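3',5'-nucleoside bisphosphate phosphatase (Chromobacterium violaceum, PDB 2YB1) hydrolyses the 3'-phosphate of nucleoside 3',5'-bisphosphates, leaving the nucleoside 5'-phosphate and orthophosphate, with three manganese ions bound per subunit. Local coordinates at residues 66-78 / 195-209. Sequence-based numbering, arbitrary orientation.
With MN (manganese (II) ion), chain D.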
# COMPACT_ATOMS: atom_id res chain seq x y z
N SER A 66 -7.33 1.15 -2.53
CA SER A 66 -7.78 2.51 -2.22
C SER A 66 -9.26 2.50 -1.88
O SER A 66 -10.08 1.96 -2.63
CB SER A 66 -7.55 3.44 -3.42
OG SER A 66 -6.21 3.40 -3.88
N VAL A 67 -9.60 3.13 -0.76
CA VAL A 67 -10.95 3.14 -0.22
C VAL A 67 -11.36 4.57 0.17
O VAL A 67 -10.57 5.32 0.74
CB VAL A 67 -11.06 2.20 1.03
CG1 VAL A 67 -12.35 2.45 1.84
CG2 VAL A 67 -10.97 0.74 0.61
N SER A 68 -12.59 4.95 -0.16
CA SER A 68 -13.15 6.19 0.40
C SER A 68 -14.14 5.78 1.47
O SER A 68 -15.11 5.05 1.21
CB SER A 68 -13.84 7.04 -0.67
OG SER A 68 -12.93 7.41 -1.70
N TRP A 69 -13.87 6.21 2.70
CA TRP A 69 -14.75 5.91 3.82
C TRP A 69 -15.17 7.26 4.40
O TRP A 69 -14.36 7.96 5.02
CB TRP A 69 -13.97 5.07 4.85
CG TRP A 69 -14.72 4.66 6.10
CD1 TRP A 69 -15.71 3.71 6.20
CD2 TRP A 69 -14.51 5.16 7.42
NE1 TRP A 69 -16.13 3.60 7.50
CE2 TRP A 69 -15.41 4.48 8.27
CE3 TRP A 69 -13.65 6.12 7.96
CZ2 TRP A 69 -15.47 4.73 9.64
CZ3 TRP A 69 -13.71 6.37 9.34
CH2 TRP A 69 -14.62 5.68 10.16
N GLY A 70 -16.43 7.62 4.21
CA GLY A 70 -16.85 8.98 4.51
C GLY A 70 -15.98 9.99 3.76
O GLY A 70 -15.77 9.86 2.55
N ARG A 71 -15.47 10.99 4.48
CA ARG A 71 -14.61 12.01 3.86
C ARG A 71 -13.15 11.58 3.81
O ARG A 71 -12.28 12.34 3.37
CB ARG A 71 -14.71 13.33 4.64
CG ARG A 71 -13.80 13.39 5.87
CD ARG A 71 -13.65 14.80 6.43
NE ARG A 71 -12.31 15.05 6.96
CZ ARG A 71 -12.00 15.02 8.26
NH1 ARG A 71 -12.94 14.76 9.16
NH2 ARG A 71 -10.76 15.26 8.65
N HIS A 72 -12.87 10.36 4.27
CA HIS A 72 -11.50 9.89 4.42
C HIS A 72 -11.11 8.94 3.30
O HIS A 72 -11.91 8.11 2.88
CB HIS A 72 -11.32 9.17 5.75
CG HIS A 72 -11.72 9.99 6.94
ND1 HIS A 72 -10.84 10.80 7.62
CD2 HIS A 72 -12.91 10.12 7.57
CE1 HIS A 72 -11.47 11.40 8.61
NE2 HIS A 72 -12.73 11.00 8.60
N THR A 73 -9.88 9.08 2.82
CA THR A 73 -9.27 8.04 1.99
C THR A 73 -8.47 7.13 2.91
O THR A 73 -7.59 7.59 3.63
CB THR A 73 -8.31 8.64 0.94
OG1 THR A 73 -9.03 9.54 0.10
CG2 THR A 73 -7.71 7.53 0.09
N VAL A 74 -8.81 5.84 2.91
CA VAL A 74 -8.02 4.87 3.67
C VAL A 74 -7.48 3.80 2.71
O VAL A 74 -7.98 3.64 1.59
CB VAL A 74 -8.82 4.21 4.83
CG1 VAL A 74 -9.25 5.26 5.86
CG2 VAL A 74 -10.01 3.45 4.30
N HIS A 75 -6.45 3.09 3.15
CA HIS A 75 -5.86 2.03 2.34
C HIS A 75 -5.97 0.69 3.04
O HIS A 75 -5.58 0.56 4.21
CB HIS A 75 -4.40 2.36 2.01
CG HIS A 75 -4.24 3.47 1.01
ND1 HIS A 75 -3.03 4.08 0.76
CD2 HIS A 75 -5.13 4.05 0.18
CE1 HIS A 75 -3.19 5.00 -0.17
NE2 HIS A 75 -4.45 5.00 -0.55
N ILE A 76 -6.51 -0.30 2.33
CA ILE A 76 -6.68 -1.64 2.89
C ILE A 76 -5.79 -2.61 2.12
O ILE A 76 -5.98 -2.83 0.92
CB ILE A 76 -8.17 -2.12 2.80
CG1 ILE A 76 -9.10 -1.13 3.49
CG2 ILE A 76 -8.31 -3.54 3.36
CD1 ILE A 76 -8.80 -0.93 4.99
N VAL A 77 -4.81 -3.18 2.81
CA VAL A 77 -3.93 -4.18 2.24
C VAL A 77 -4.61 -5.56 2.23
O VAL A 77 -5.30 -5.91 3.19
CB VAL A 77 -2.61 -4.26 3.05
CG1 VAL A 77 -1.91 -5.60 2.84
CG2 VAL A 77 -1.69 -3.09 2.69
N GLY A 78 -4.50 -6.30 1.13
CA GLY A 78 -4.78 -7.73 1.20
C GLY A 78 -3.52 -8.59 1.19
O GLY A 78 -2.59 -8.32 0.40
N TYR A 195 -3.89 8.50 9.25
CA TYR A 195 -5.24 9.00 9.01
C TYR A 195 -5.57 10.15 9.97
O TYR A 195 -5.10 10.15 11.12
CB TYR A 195 -6.26 7.87 9.15
CG TYR A 195 -5.99 6.67 8.25
CD1 TYR A 195 -5.53 6.85 6.95
CD2 TYR A 195 -6.20 5.37 8.70
CE1 TYR A 195 -5.28 5.76 6.13
CE2 TYR A 195 -5.95 4.28 7.88
CZ TYR A 195 -5.50 4.48 6.60
OH TYR A 195 -5.24 3.40 5.77
N ASP A 196 -6.40 11.10 9.55
CA ASP A 196 -6.69 12.18 10.47
C ASP A 196 -7.95 11.75 11.23
O ASP A 196 -9.08 12.11 10.88
CB ASP A 196 -6.95 13.47 9.67
CG ASP A 196 -7.38 14.66 10.54
OD1 ASP A 196 -6.90 14.80 11.69
OD2 ASP A 196 -8.21 15.46 10.05
N MET A 197 -7.70 11.08 12.35
CA MET A 197 -8.74 10.43 13.13
C MET A 197 -8.27 10.33 14.57
O MET A 197 -7.11 9.96 14.82
CB MET A 197 -8.99 9.01 12.59
CG MET A 197 -9.51 8.94 11.15
SD MET A 197 -9.77 7.22 10.65
CE MET A 197 -10.24 7.42 8.93
N GLY A 198 -9.16 10.57 15.52
CA GLY A 198 -8.86 10.40 16.92
C GLY A 198 -9.25 8.98 17.30
O GLY A 198 -9.61 8.19 16.42
N ARG A 199 -9.21 8.66 18.59
CA ARG A 199 -9.45 7.27 18.96
C ARG A 199 -10.88 6.83 18.67
O ARG A 199 -11.16 5.65 18.51
CB ARG A 199 -9.08 7.00 20.42
CG ARG A 199 -9.73 7.92 21.44
CD ARG A 199 -9.27 7.51 22.83
NE ARG A 199 -9.37 8.60 23.80
CZ ARG A 199 -10.40 8.77 24.61
NH1 ARG A 199 -11.42 7.92 24.56
NH2 ARG A 199 -10.42 9.78 25.46
N THR A 200 -11.80 7.79 18.61
CA THR A 200 -13.19 7.46 18.31
C THR A 200 -13.40 7.06 16.84
O THR A 200 -14.05 6.05 16.55
CB THR A 200 -14.14 8.59 18.73
OG1 THR A 200 -14.10 8.71 20.16
CG2 THR A 200 -15.57 8.30 18.29
N LEU A 201 -12.85 7.85 15.92
CA LEU A 201 -12.94 7.52 14.50
C LEU A 201 -12.18 6.24 14.16
O LEU A 201 -12.65 5.44 13.35
CB LEU A 201 -12.42 8.68 13.64
CG LEU A 201 -13.52 9.65 13.21
CD1 LEU A 201 -12.97 10.67 12.24
CD2 LEU A 201 -14.69 8.88 12.58
N ILE A 202 -11.02 6.05 14.77
CA ILE A 202 -10.26 4.82 14.58
C ILE A 202 -11.09 3.61 14.99
O ILE A 202 -11.15 2.61 14.29
CB ILE A 202 -8.92 4.82 15.37
CG1 ILE A 202 -7.91 5.79 14.75
CG2 ILE A 202 -8.33 3.41 15.40
CD1 ILE A 202 -7.43 5.38 13.37
N GLU A 203 -11.73 3.72 16.15
CA GLU A 203 -12.59 2.65 16.64
C GLU A 203 -13.74 2.38 15.67
O GLU A 203 -14.07 1.23 15.40
CB GLU A 203 -13.13 2.98 18.03
CG GLU A 203 -14.28 2.09 18.45
CD GLU A 203 -13.98 1.30 19.71
OE1 GLU A 203 -12.78 1.09 20.01
OE2 GLU A 203 -14.94 0.90 20.41
N ARG A 204 -14.35 3.45 15.17
CA ARG A 204 -15.46 3.35 14.22
C ARG A 204 -14.99 2.66 12.93
O ARG A 204 -15.68 1.78 12.39
CB ARG A 204 -15.99 4.75 13.90
CG ARG A 204 -17.27 4.77 13.08
CD ARG A 204 -18.38 4.10 13.86
NE ARG A 204 -19.28 3.34 13.00
CZ ARG A 204 -19.86 2.18 13.34
NH1 ARG A 204 -19.62 1.64 14.53
NH2 ARG A 204 -20.67 1.58 12.48
N LEU A 205 -13.83 3.08 12.43
CA LEU A 205 -13.24 2.46 11.24
C LEU A 205 -13.00 0.96 11.45
O LEU A 205 -13.35 0.15 10.59
CB LEU A 205 -11.93 3.16 10.86
CG LEU A 205 -11.15 2.51 9.71
CD1 LEU A 205 -11.99 2.43 8.41
CD2 LEU A 205 -9.83 3.26 9.46
N ILE A 206 -12.40 0.61 12.58
CA ILE A 206 -12.17 -0.80 12.94
C ILE A 206 -13.46 -1.62 13.00
O ILE A 206 -13.54 -2.71 12.42
CB ILE A 206 -11.40 -0.94 14.27
CG1 ILE A 206 -9.94 -0.45 14.10
CG2 ILE A 206 -11.44 -2.40 14.76
CD1 ILE A 206 -9.15 -0.43 15.38
N LEU A 207 -14.48 -1.10 13.68
CA LEU A 207 -15.76 -1.79 13.76
C LEU A 207 -16.39 -2.02 12.38
O LEU A 207 -16.85 -3.12 12.08
CB LEU A 207 -16.73 -1.02 14.67
CG LEU A 207 -16.30 -1.00 16.14
CD1 LEU A 207 -17.35 -0.34 17.01
CD2 LEU A 207 -16.02 -2.44 16.62
N ASP A 208 -16.39 -0.99 11.54
CA ASP A 208 -16.87 -1.11 10.16
C ASP A 208 -16.04 -2.14 9.38
O ASP A 208 -16.56 -2.96 8.61
CB ASP A 208 -16.78 0.25 9.46
CG ASP A 208 -17.88 1.21 9.88
OD1 ASP A 208 -18.64 0.89 10.82
OD2 ASP A 208 -17.99 2.29 9.25
N PHE A 209 -14.72 -2.06 9.56
CA PHE A 209 -13.75 -2.94 8.90
C PHE A 209 -14.03 -4.40 9.26
O PHE A 209 -14.17 -5.27 8.40
CB PHE A 209 -12.34 -2.49 9.33
CG PHE A 209 -11.22 -3.38 8.88
CD1 PHE A 209 -10.83 -3.42 7.54
CD2 PHE A 209 -10.51 -4.13 9.81
CE1 PHE A 209 -9.78 -4.23 7.13
CE2 PHE A 209 -9.45 -4.95 9.40
CZ PHE A 209 -9.08 -5.00 8.06
MN MN D . -1.13 3.46 1.74
O HOH W 1 -11.23 13.81 11.32
O HOH W 2 -8.13 10.66 7.16
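Trp69 lies against helix 199-209 with one indole face under Leu205, whose CD1 sits over the six-membered ring of Trp69, 4.0 Å from its centroid, a CH-pi contact. The first torsion, which sets CG anti to the backbone N, carries the indole toward the helix. At the indole edge Trp69 NE1 donates to Asp208 OD2 at 2.9 Å, which fixes the ring's rotation; the acceptor lies in the ring plane and offers its anti lone pair, while the carboxylate stands 77° from the indole. Asp208 OD1 is paired in turn with Arg204 NH2, so both carboxylate oxygens are engaged. The His72 ring is sandwiched between Arg71 CG and the methyl of the extended Met197 chain, Met197 CE being 3.8 Å from the His72 centroid; this CE also reaches Trp69 CZ3 at 3.6 Å. Farther out, Arg71 NH2 forms a salt bridge to Asp196 OD2 (2.9 Å), and a water links Arg71 NH1 to Asp196 O. Val74 CG1 sits over the centre of the Tyr195 ring, 8° off its normal, while Tyr195 OH accepts from His75 N at 2.9 Å, nearly linearly (171°). That bond joins the loop before helix 199-209 to strand 72-78 at His75, whose ND1 binds manganese at 2.2 Å together with Glu64 and His191. A beta-hairpin, closed by the type II' turn 69-72, thus packs against a helix beside the trinuclear metal centre of a PHP-family phosphatase.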